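Local coordinates for protein botulinum neurotoxin type C1 (Clostridium botulinum, PDB 3R4S) that binds ganglioside sialic acids at two sites through its heavy-chain receptor-binding region, an interaction on which entry of this clostridial neurotoxin into cells depends, at residues A[238-243]-A[426-431]; A[252-257]-A[286-291]; A[368-373]-A[420-425]. One frame throughout, in Å; residues are numbered along the deposited sequence.

Interaction 1: residues A[238-243]-A[426-431]; sequences VKDYWG and FVPVSE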
loop_
_atom_site.group_PDB
_atom_site.type_symbol
_atom_site.label_atom_id
_atom_site.label_comp_id
_atom_site.label_asym_id
_atom_site.label_seq_id
_atom_site.Cartn_x
_atom_site.Cartn_y
_atom_site.Cartn_z
ATOM N N VAL A 238 4.052 -9.093 -6.366
ATOM C CA VAL A 238 2.856 -9.007 -5.557
ATOM C C VAL A 238 3.197 -8.301 -4.261
ATOM O O VAL A 238 4.293 -8.491 -3.726
ATOM C CB VAL A 238 2.259 -10.407 -5.271
ATOM C CG1 VAL A 238 0.926 -10.275 -4.547
ATOM C CG2 VAL A 238 2.087 -11.170 -6.555
ATOM N N LYS A 239 2.266 -7.482 -3.769
ATOM C CA LYS A 239 2.513 -6.667 -2.576
ATOM C C LYS A 239 1.709 -7.172 -1.372
ATOM O O LYS A 239 0.589 -7.671 -1.529
ATOM C CB LYS A 239 2.171 -5.192 -2.851
ATOM C CG LYS A 239 2.931 -4.572 -4.072
ATOM C CD LYS A 239 4.443 -4.704 -3.910
ATOM C CE LYS A 239 5.236 -3.926 -4.998
ATOM N NZ LYS A 239 4.803 -4.277 -6.388
ATOM N N ASP A 240 2.285 -7.064 -0.175
ATOM C CA ASP A 240 1.514 -7.298 1.031
ATOM C C ASP A 240 0.572 -6.118 1.236
ATOM O O ASP A 240 0.543 -5.192 0.438
ATOM C CB ASP A 240 2.397 -7.577 2.270
ATOM C CG ASP A 240 3.186 -6.352 2.751
ATOM O OD1 ASP A 240 2.778 -5.198 2.489
ATOM O OD2 ASP A 240 4.227 -6.561 3.424
ATOM N N TYR A 241 -0.198 -6.166 2.310
ATOM C CA TYR A 241 -1.291 -5.237 2.519
ATOM C C TYR A 241 -0.805 -3.800 2.675
ATOM O O TYR A 241 -1.562 -2.857 2.435
ATOM C CB TYR A 241 -2.069 -5.659 3.770
ATOM C CG TYR A 241 -3.425 -5.022 3.898
ATOM C CD1 TYR A 241 -4.500 -5.470 3.130
ATOM C CD2 TYR A 241 -3.640 -3.983 4.791
ATOM C CE1 TYR A 241 -5.744 -4.899 3.251
ATOM C CE2 TYR A 241 -4.891 -3.411 4.926
ATOM C CZ TYR A 241 -5.935 -3.871 4.152
ATOM O OH TYR A 241 -7.175 -3.289 4.278
ATOM N N TRP A 242 0.445 -3.626 3.097
ATOM C CA TRP A 242 0.987 -2.273 3.282
ATOM C C TRP A 242 1.782 -1.797 2.067
ATOM O O TRP A 242 2.332 -0.685 2.062
ATOM C CB TRP A 242 1.829 -2.172 4.559
ATOM C CG TRP A 242 1.087 -2.629 5.808
ATOM C CD1 TRP A 242 1.532 -3.517 6.750
ATOM C CD2 TRP A 242 -0.225 -2.220 6.234
ATOM N NE1 TRP A 242 0.584 -3.674 7.735
ATOM C CE2 TRP A 242 -0.502 -2.894 7.442
ATOM C CE3 TRP A 242 -1.186 -1.345 5.713
ATOM C CZ2 TRP A 242 -1.701 -2.725 8.134
ATOM C CZ3 TRP A 242 -2.381 -1.178 6.404
ATOM C CH2 TRP A 242 -2.624 -1.867 7.602
ATOM N N GLY A 243 1.829 -2.629 1.028
ATOM C CA GLY A 243 2.490 -2.244 -0.208
ATOM C C GLY A 243 3.953 -2.650 -0.304
ATOM O O GLY A 243 4.636 -2.296 -1.268
ATOM N N PHE A 426 -2.660 -9.703 2.245
ATOM C CA PHE A 426 -1.784 -10.397 3.172
ATOM C C PHE A 426 -1.143 -9.405 4.110
ATOM O O PHE A 426 -0.275 -8.636 3.692
ATOM C CB PHE A 426 -0.699 -11.155 2.400
ATOM C CG PHE A 426 -1.238 -12.274 1.571
ATOM C CD1 PHE A 426 -1.495 -13.512 2.147
ATOM C CD2 PHE A 426 -1.523 -12.089 0.232
ATOM C CE1 PHE A 426 -2.022 -14.557 1.399
ATOM C CE2 PHE A 426 -2.049 -13.132 -0.533
ATOM C CZ PHE A 426 -2.295 -14.365 0.047
ATOM N N VAL A 427 -1.577 -9.417 5.371
ATOM C CA VAL A 427 -1.048 -8.498 6.376
ATOM C C VAL A 427 0.110 -9.124 7.142
ATOM O O VAL A 427 -0.061 -10.137 7.810
ATOM C CB VAL A 427 -2.115 -8.075 7.386
ATOM C CG1 VAL A 427 -1.537 -7.047 8.338
ATOM C CG2 VAL A 427 -3.337 -7.520 6.677
ATOM N N PRO A 428 1.299 -8.513 7.059
ATOM C CA PRO A 428 2.457 -9.079 7.765
ATOM C C PRO A 428 2.223 -9.139 9.271
ATOM O O PRO A 428 1.617 -8.233 9.846
ATOM C CB PRO A 428 3.594 -8.098 7.438
ATOM C CG PRO A 428 2.917 -6.838 7.045
ATOM C CD PRO A 428 1.629 -7.253 6.374
ATOM N N VAL A 429 2.695 -10.209 9.903
ATOM C CA VAL A 429 2.560 -10.357 11.344
ATOM C C VAL A 429 3.703 -9.613 12.014
ATOM O O VAL A 429 4.870 -9.858 11.705
ATOM C CB VAL A 429 2.601 -11.844 11.763
ATOM C CG1 VAL A 429 2.468 -11.974 13.262
ATOM C CG2 VAL A 429 1.503 -12.621 11.057
ATOM N N SER A 430 3.371 -8.701 12.920
ATOM C CA SER A 430 4.396 -7.912 13.605
ATOM C C SER A 430 5.247 -8.767 14.552
ATOM O O SER A 430 6.478 -8.731 14.496
ATOM C CB SER A 430 3.769 -6.743 14.366
ATOM O OG SER A 430 2.991 -7.208 15.451
ATOM N N GLU A 431 4.590 -9.535 15.415
ATOM C CA GLU A 431 5.298 -10.438 16.320
ATOM C C GLU A 431 5.952 -11.591 15.555
ATOM O O GLU A 431 7.020 -11.431 14.963
ATOM C CB GLU A 431 4.351 -10.988 17.388
ATOM C CG GLU A 431 5.003 -11.979 18.342
ATOM C CD GLU A 431 4.030 -12.522 19.374
ATOM O OE1 GLU A 431 3.064 -11.804 19.724
ATOM O OE2 GLU A 431 4.234 -13.665 19.835
HETATM O O HOH W 1 -1.780 -7.845 0.010
HETATM O O HOH W 2 1.135 -5.432 9.879
#
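Tyr241 turns CG anti to its backbone N (chi1 -164°), and Val427 swings CG2 anti to its own carbonyl carbon, so that the tyrosine CB and the valine CG2 meet at 3.7 Å with the two side chains side by side and pointing the same way. The tyrosine ring then runs on past the valine to meet Phe282 edge-to-face. Trp242 instead keeps CG beside the backbone N (chi1 -54°), which carries the indole over to the proline, where Trp242 CD1 lies 3.6 Å from Pro428 CG. The compact, puckered ring of Pro428 offers CG and CD to the pyrrole side of the indole, and Tyr241 CD2 lies over one face of that indole, toward its rim. These contacts join the last strand of the C-terminal, trefoil-type receptor-binding region to the loop between helix 222-231 and strand 251-256. The loop makes a type I turn from Asp240 to Gly243, and the first residue of that turn also forms an Asx turn: Asp240 OD1 accepts from Trp242 N at 2.9 Å, from above the carboxylate plane, and again from Asn244 N. Glycine fits the last position because its backbone has a positive phi. Across the contact Tyr241 N donates to Phe426 O at 2.8 Å. Water 1 bridges Lys239 O and Phe426 N, while water 2, in the indole plane, accepts from Trp242 NE1 at 2.8 Å and donates to Pro428 O.

Interaction 2: residues A[252-257]-A[286-291]; sequences YYMVNI and YKIIIK. With SLB (N-acetyl-beta-neuraminic acid), chain C; SIA (N-acetyl-alpha-neuraminic acid), chain D.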
loop_
_atom_site.group_PDB
_atom_site.type_symbol
_atom_site.label_atom_id
_atom_site.label_comp_id
_atom_site.label_asym_id
_atom_site.label_seq_id
_atom_site.Cartn_x
_atom_site.Cartn_y
_atom_site.Cartn_z
ATOM N N TYR A 252 1.715 -14.458 7.353
ATOM C CA TYR A 252 0.760 -13.383 7.074
ATOM C C TYR A 252 -0.605 -13.671 7.668
ATOM O O TYR A 252 -0.990 -14.835 7.839
ATOM C CB TYR A 252 0.586 -13.170 5.567
ATOM C CG TYR A 252 1.805 -12.612 4.856
ATOM C CD1 TYR A 252 2.134 -11.255 4.939
ATOM C CD2 TYR A 252 2.615 -13.437 4.095
ATOM C CE1 TYR A 252 3.259 -10.737 4.273
ATOM C CE2 TYR A 252 3.739 -12.936 3.435
ATOM C CZ TYR A 252 4.050 -11.588 3.520
ATOM O OH TYR A 252 5.168 -11.112 2.861
ATOM N N TYR A 253 -1.333 -12.605 7.984
ATOM C CA TYR A 253 -2.772 -12.706 8.132
ATOM C C TYR A 253 -3.409 -12.524 6.751
ATOM O O TYR A 253 -3.262 -11.475 6.103
ATOM C CB TYR A 253 -3.304 -11.649 9.084
ATOM C CG TYR A 253 -2.904 -11.844 10.527
ATOM C CD1 TYR A 253 -3.337 -12.957 11.236
ATOM C CD2 TYR A 253 -2.142 -10.889 11.196
ATOM C CE1 TYR A 253 -3.002 -13.136 12.564
ATOM C CE2 TYR A 253 -1.801 -11.053 12.529
ATOM C CZ TYR A 253 -2.242 -12.181 13.207
ATOM O OH TYR A 253 -1.913 -12.360 14.528
ATOM N N MET A 254 -4.107 -13.557 6.304
ATOM C CA MET A 254 -4.737 -13.554 4.998
ATOM C C MET A 254 -6.146 -13.021 5.160
ATOM O O MET A 254 -6.901 -13.511 6.002
ATOM C CB MET A 254 -4.752 -14.975 4.441
ATOM C CG MET A 254 -5.278 -15.109 3.021
ATOM S SD MET A 254 -5.009 -16.777 2.383
ATOM C CE MET A 254 -5.968 -16.707 0.857
ATOM N N VAL A 255 -6.502 -12.017 4.365
ATOM C CA VAL A 255 -7.820 -11.400 4.477
ATOM C C VAL A 255 -8.502 -11.290 3.123
ATOM O O VAL A 255 -7.853 -11.181 2.076
ATOM C CB VAL A 255 -7.742 -9.993 5.096
ATOM C CG1 VAL A 255 -7.275 -10.069 6.543
ATOM C CG2 VAL A 255 -6.810 -9.101 4.279
ATOM N N ASN A 256 -9.824 -11.334 3.145
ATOM C CA ASN A 256 -10.594 -11.087 1.947
ATOM C C ASN A 256 -11.000 -9.629 1.957
ATOM O O ASN A 256 -11.501 -9.133 2.970
ATOM C CB ASN A 256 -11.831 -11.979 1.914
ATOM C CG ASN A 256 -12.525 -11.941 0.584
ATOM O OD1 ASN A 256 -13.353 -11.072 0.333
ATOM N ND2 ASN A 256 -12.179 -12.875 -0.291
ATOM N N ILE A 257 -10.767 -8.939 0.841
ATOM C CA ILE A 257 -11.044 -7.506 0.746
ATOM C C ILE A 257 -12.512 -7.172 1.067
ATOM O O ILE A 257 -12.813 -6.114 1.624
ATOM C CB ILE A 257 -10.633 -6.936 -0.636
ATOM C CG1 ILE A 257 -9.122 -7.091 -0.845
ATOM C CG2 ILE A 257 -11.041 -5.459 -0.771
ATOM C CD1 ILE A 257 -8.276 -6.597 0.324
ATOM N N TYR A 286 -5.573 -17.401 12.826
ATOM C CA TYR A 286 -4.417 -18.129 12.339
ATOM C C TYR A 286 -3.723 -17.398 11.203
ATOM O O TYR A 286 -4.315 -16.553 10.518
ATOM C CB TYR A 286 -4.811 -19.537 11.900
ATOM C CG TYR A 286 -5.466 -20.359 12.986
ATOM C CD1 TYR A 286 -4.914 -20.431 14.260
ATOM C CD2 TYR A 286 -6.630 -21.076 12.733
ATOM C CE1 TYR A 286 -5.515 -21.193 15.259
ATOM C CE2 TYR A 286 -7.235 -21.835 13.718
ATOM C CZ TYR A 286 -6.670 -21.891 14.982
ATOM O OH TYR A 286 -7.269 -22.648 15.965
ATOM N N LYS A 287 -2.457 -17.743 11.024
ATOM C CA LYS A 287 -1.608 -17.144 10.018
ATOM C C LYS A 287 -1.338 -18.167 8.927
ATOM O O LYS A 287 -1.385 -19.374 9.177
ATOM C CB LYS A 287 -0.296 -16.735 10.684
ATOM C CG LYS A 287 -0.516 -15.879 11.927
ATOM C CD LYS A 287 0.598 -16.069 12.937
ATOM C CE LYS A 287 0.196 -15.522 14.297
ATOM N NZ LYS A 287 1.379 -15.316 15.184
ATOM N N ILE A 288 -1.068 -17.695 7.716
ATOM C CA ILE A 288 -0.588 -18.581 6.660
ATOM C C ILE A 288 0.854 -18.254 6.321
ATOM O O ILE A 288 1.344 -17.155 6.601
ATOM C CB ILE A 288 -1.449 -18.504 5.369
ATOM C CG1 ILE A 288 -1.368 -17.124 4.733
ATOM C CG2 ILE A 288 -2.913 -18.868 5.659
ATOM C CD1 ILE A 288 -0.140 -16.890 3.874
ATOM N N ILE A 289 1.530 -19.222 5.719
ATOM C CA ILE A 289 2.845 -19.003 5.155
ATOM C C ILE A 289 2.758 -19.469 3.712
ATOM O O ILE A 289 2.209 -20.536 3.440
ATOM C CB ILE A 289 3.924 -19.821 5.900
ATOM C CG1 ILE A 289 4.048 -19.335 7.347
ATOM C CG2 ILE A 289 5.258 -19.729 5.166
ATOM C CD1 ILE A 289 5.059 -20.116 8.179
ATOM N N ILE A 290 3.284 -18.665 2.794
ATOM C CA ILE A 290 3.240 -18.983 1.372
ATOM C C ILE A 290 4.488 -19.756 0.973
ATOM O O ILE A 290 5.598 -19.350 1.308
ATOM C CB ILE A 290 3.158 -17.691 0.524
ATOM C CG1 ILE A 290 2.066 -16.757 1.068
ATOM C CG2 ILE A 290 2.912 -18.019 -0.944
ATOM C CD1 ILE A 290 2.055 -15.388 0.438
ATOM N N LYS A 291 4.313 -20.862 0.257
ATOM C CA LYS A 291 5.460 -21.677 -0.157
ATOM C C LYS A 291 5.560 -21.737 -1.673
ATOM O O LYS A 291 4.572 -21.994 -2.362
ATOM C CB LYS A 291 5.356 -23.106 0.395
ATOM C CG LYS A 291 5.067 -23.176 1.880
ATOM C CD LYS A 291 6.215 -22.628 2.717
ATOM C CE LYS A 291 7.477 -23.480 2.573
ATOM N NZ LYS A 291 8.600 -22.956 3.432
HETATM C C1 SLB C . -11.431 -25.508 19.105
HETATM C C2 SLB C . -10.372 -26.022 18.167
HETATM C C3 SLB C . -10.072 -24.948 17.114
HETATM C C4 SLB C . -9.100 -25.471 16.062
HETATM C C5 SLB C . -9.691 -26.703 15.416
HETATM C C6 SLB C . -9.987 -27.755 16.490
HETATM C C7 SLB C . -10.714 -28.918 15.833
HETATM C C8 SLB C . -10.812 -30.118 16.789
HETATM C C9 SLB C . -11.491 -31.312 16.125
HETATM C C10 SLB C . -8.764 -27.613 13.333
HETATM C C11 SLB C . -7.537 -28.190 12.698
HETATM N N5 SLB C . -8.617 -27.275 14.615
HETATM O O1A SLB C . -12.629 -25.474 18.736
HETATM O O1B SLB C . -11.057 -25.106 20.229
HETATM O O2 SLB C . -9.197 -26.263 18.947
HETATM O O4 SLB C . -8.876 -24.483 15.050
HETATM O O6 SLB C . -10.803 -27.255 17.569
HETATM O O7 SLB C . -12.021 -28.432 15.471
HETATM O O8 SLB C . -9.507 -30.505 17.243
HETATM O O9 SLB C . -12.909 -31.136 16.229
HETATM O O10 SLB C . -9.814 -27.463 12.716
HETATM C C1 SIA D . 6.651 -27.025 4.055
HETATM C C2 SIA D . 7.596 -28.022 3.421
HETATM C C3 SIA D . 8.514 -28.668 4.460
HETATM C C4 SIA D . 7.835 -29.741 5.294
HETATM C C5 SIA D . 7.065 -30.696 4.402
HETATM C C6 SIA D . 6.092 -29.893 3.545
HETATM C C7 SIA D . 5.211 -30.760 2.650
HETATM C C8 SIA D . 4.289 -29.880 1.808
HETATM C C9 SIA D . 3.220 -30.719 1.116
HETATM C C10 SIA D . 6.338 -32.807 5.333
HETATM C C11 SIA D . 5.443 -33.521 6.312
HETATM N N5 SIA D . 6.246 -31.475 5.315
HETATM O O1A SIA D . 5.590 -26.745 3.437
HETATM O O1B SIA D . 6.953 -26.504 5.156
HETATM O O2 SIA D . 8.392 -27.310 2.466
HETATM O O4 SIA D . 8.823 -30.478 6.020
HETATM O O6 SIA D . 6.825 -28.993 2.712
HETATM O O7 SIA D . 6.041 -31.530 1.770
HETATM O O8 SIA D . 3.670 -28.874 2.633
HETATM O O9 SIA D . 2.274 -31.119 2.112
HETATM O O10 SIA D . 7.103 -33.409 4.593
HETATM O O HOH W 3 -4.593 -15.997 7.945
#
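Tyr253 and Lys287 run side by side and point the same way, the extended lysine chain using its methylenes against the phenol: Lys287 CG sits 3.8 Å from Tyr253 CE1, and Lys287 CE is as near to the tyrosine OH. A long aliphatic stem with a charged end suits this partly exposed place. At the edge of the same ring, near its plane, lies Tyr286 O, which accepts a hydrogen bond from water 3, itself the acceptor of Met254 N. Tyr252 and Ile288 form an antiparallel hydrogen-bonded pair with both side chains on one face of the sheet. Tyr252 N donates to Ile288 O at 2.8 Å and Ile288 N to Tyr252 O at 2.9 Å, both donors approaching almost head-on to the carbonyl. With chi1 of 64°, Ile288 has CG1 between its backbone N and carbonyl carbon, which sets CG1 4.0 Å from Met254 CB and leaves CD1 at the edge of the Tyr252 ring. Ile290 CD1 reaches Tyr252 CD2 at 4.2 Å, and the phenol beyond is held through its OH by Arg247 N. Segments 252-256 and 288-291 run at 94° to each other in this curled, trefoil-type sheet, joined by that one bridge. Tyr286 OH lies 2.6 Å from O4 of N-acetyl-beta-neuraminic acid. Apolar packing and paired backbone bonds thus probably help to position a segment that carries Tyr286 to one sialic acid and Lys291 to the N-acetyl-alpha-neuraminic acid pocket.

Interaction 3: residues A[368-373]-A[420-425]; sequences ASQIFK and TSTHWG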
loop_
_atom_site.group_PDB
_atom_site.type_symbol
_atom_site.label_atom_id
_atom_site.label_comp_id
_atom_site.label_asym_id
_atom_site.label_seq_id
_atom_site.Cartn_x
_atom_site.Cartn_y
_atom_site.Cartn_z
ATOM N N ALA A 368 -3.567 -6.162 -3.140
ATOM C CA ALA A 368 -4.201 -7.465 -2.971
ATOM C C ALA A 368 -3.801 -8.407 -4.088
ATOM O O ALA A 368 -2.869 -8.132 -4.840
ATOM C CB ALA A 368 -5.720 -7.301 -2.936
ATOM N N SER A 369 -4.523 -9.513 -4.215
ATOM C CA SER A 369 -4.177 -10.498 -5.218
ATOM C C SER A 369 -5.393 -11.315 -5.600
ATOM O O SER A 369 -6.428 -11.289 -4.931
ATOM C CB SER A 369 -3.081 -11.434 -4.685
ATOM O OG SER A 369 -3.539 -12.132 -3.522
ATOM N N GLN A 370 -5.261 -12.034 -6.703
ATOM C CA GLN A 370 -6.227 -13.045 -7.067
ATOM C C GLN A 370 -5.475 -14.360 -7.074
ATOM O O GLN A 370 -4.288 -14.411 -7.429
ATOM C CB GLN A 370 -6.861 -12.758 -8.422
ATOM C CG GLN A 370 -7.830 -11.579 -8.397
ATOM C CD GLN A 370 -8.554 -11.404 -9.715
ATOM O OE1 GLN A 370 -7.925 -11.335 -10.757
ATOM N NE2 GLN A 370 -9.887 -11.350 -9.672
ATOM N N ILE A 371 -6.155 -15.415 -6.640
ATOM C CA ILE A 371 -5.500 -16.700 -6.448
ATOM C C ILE A 371 -6.300 -17.767 -7.163
ATOM O O ILE A 371 -7.495 -17.951 -6.913
ATOM C CB ILE A 371 -5.348 -17.016 -4.957
ATOM C CG1 ILE A 371 -4.640 -15.854 -4.251
ATOM C CG2 ILE A 371 -4.578 -18.332 -4.756
ATOM C CD1 ILE A 371 -4.714 -15.919 -2.723
ATOM N N PHE A 372 -5.636 -18.439 -8.088
ATOM C CA PHE A 372 -6.298 -19.343 -8.993
ATOM C C PHE A 372 -5.865 -20.768 -8.691
ATOM O O PHE A 372 -4.686 -21.018 -8.429
ATOM C CB PHE A 372 -5.917 -18.997 -10.433
ATOM C CG PHE A 372 -6.374 -17.630 -10.870
ATOM C CD1 PHE A 372 -7.591 -17.466 -11.524
ATOM C CD2 PHE A 372 -5.601 -16.509 -10.604
ATOM C CE1 PHE A 372 -8.021 -16.209 -11.921
ATOM C CE2 PHE A 372 -6.017 -15.242 -11.002
ATOM C CZ PHE A 372 -7.225 -15.090 -11.664
ATOM N N LYS A 373 -6.821 -21.693 -8.736
ATOM C CA LYS A 373 -6.520 -23.117 -8.602
ATOM C C LYS A 373 -5.758 -23.593 -9.829
ATOM O O LYS A 373 -6.174 -23.348 -10.963
ATOM C CB LYS A 373 -7.795 -23.936 -8.431
ATOM C CG LYS A 373 -7.508 -25.416 -8.147
ATOM C CD LYS A 373 -6.924 -25.610 -6.735
ATOM C CE LYS A 373 -6.404 -27.041 -6.530
ATOM N NZ LYS A 373 -5.122 -27.271 -7.271
ATOM N N THR A 420 -14.836 -8.268 -6.300
ATOM C CA THR A 420 -13.974 -7.956 -5.166
ATOM C C THR A 420 -13.887 -9.136 -4.181
ATOM O O THR A 420 -12.939 -9.253 -3.401
ATOM C CB THR A 420 -14.461 -6.680 -4.436
ATOM O OG1 THR A 420 -14.268 -5.543 -5.288
ATOM C CG2 THR A 420 -13.647 -6.457 -3.169
ATOM N N SER A 421 -14.873 -10.024 -4.234
ATOM C CA SER A 421 -14.868 -11.204 -3.367
ATOM C C SER A 421 -13.671 -12.118 -3.658
ATOM O O SER A 421 -13.379 -13.026 -2.876
ATOM C CB SER A 421 -16.178 -11.988 -3.516
ATOM O OG SER A 421 -16.125 -12.822 -4.670
ATOM N N THR A 422 -12.972 -11.873 -4.773
ATOM C CA THR A 422 -11.845 -12.718 -5.169
ATOM C C THR A 422 -10.514 -12.047 -4.864
ATOM O O THR A 422 -9.452 -12.534 -5.275
ATOM C CB THR A 422 -11.862 -13.073 -6.673
ATOM O OG1 THR A 422 -11.663 -11.887 -7.466
ATOM C CG2 THR A 422 -13.175 -13.737 -7.062
ATOM N N HIS A 423 -10.579 -10.919 -4.163
ATOM C CA HIS A 423 -9.386 -10.152 -3.838
ATOM C C HIS A 423 -8.896 -10.498 -2.442
ATOM O O HIS A 423 -9.633 -10.360 -1.463
ATOM C CB HIS A 423 -9.652 -8.640 -3.943
ATOM C CG HIS A 423 -9.998 -8.180 -5.323
ATOM N ND1 HIS A 423 -10.058 -6.836 -5.676
ATOM C CD2 HIS A 423 -10.297 -8.860 -6.456
ATOM C CE1 HIS A 423 -10.380 -6.724 -6.941
ATOM N NE2 HIS A 423 -10.534 -7.946 -7.448
ATOM N N TRP A 424 -7.640 -10.927 -2.363
ATOM C CA TRP A 424 -7.043 -11.385 -1.116
ATOM C C TRP A 424 -5.840 -10.542 -0.739
ATOM O O TRP A 424 -4.937 -10.351 -1.552
ATOM C CB TRP A 424 -6.595 -12.851 -1.270
ATOM C CG TRP A 424 -7.745 -13.758 -1.547
ATOM C CD1 TRP A 424 -8.192 -14.177 -2.777
ATOM C CD2 TRP A 424 -8.623 -14.343 -0.580
ATOM N NE1 TRP A 424 -9.289 -15.006 -2.628
ATOM C CE2 TRP A 424 -9.575 -15.119 -1.289
ATOM C CE3 TRP A 424 -8.695 -14.294 0.818
ATOM C CZ2 TRP A 424 -10.583 -15.827 -0.646
ATOM C CZ3 TRP A 424 -9.700 -15.000 1.455
ATOM C CH2 TRP A 424 -10.626 -15.762 0.725
ATOM N N GLY A 425 -5.821 -10.060 0.498
ATOM C CA GLY A 425 -4.689 -9.308 1.007
ATOM C C GLY A 425 -3.899 -10.111 2.018
ATOM O O GLY A 425 -4.395 -11.076 2.598
HETATM O O HOH W 4 -8.848 -14.992 -6.031
#
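The indole of Trp424 has Ser369 O at its edge, near the ring plane, and water 4 in that plane, while Ile371 CD1 comes in obliquely, 3.9 Å from Trp424 CB, with the two side chains at about a right angle. The imidazole of His423 carries Thr420 CA over the centre of one face and Gln370 NE2 at its edge. Here strand 367-374 meets the start of strand 424-428, two strands of the trefoil-type domain, just where the chain leaves the 3-10 turn 420-422. Trp424 N donates to Ser369 O at 2.9 Å, in the carbonyl plane; the return bond, Ser369 N to Trp424 O, is bent and weak. Serine adds a second donor, because its chi1 of 61° places Ser369 OG 3.0 Å from Trp424 O. Ala368 with its lone methyl and Gly425 with no side chain suit the close approach, 4.4 Å between their CA atoms. Water 4 links Ile371 N with Thr422 O. Glutamine is long enough to reach Thr422, whose OG1 is itself bonded to Ser419 O: Gln370 NE2, also bonded to Leu417 O, donates to Thr422 OG1 at 2.9 Å, with the oxygen lying close to the amide plane.

Strand 424-428 of the trefoil-type region ties the contacts together: its start serves interaction 3, its end interaction 1, and it pairs with strand 251-256 of interaction 2 through Gly425 N to Val255 O and Val427 N to Tyr253 O. Phe426 packs on Met254 of interaction 2 and on Ser369 and Ile371 of interaction 3. Interaction 3 is the most fully buried, seven of its eight touching residues; interactions 1 and 2 include partly exposed ones such as Trp242, Pro428, Tyr286 and Lys287. Interaction 1 fastens a loop to a strand by one direct backbone bond and aromatic-aliphatic packing; interaction 2 is a single antiparallel bridge between steeply crossing strands, and alone reaches the sialic acids; interaction 3 is the most polar in its side chains.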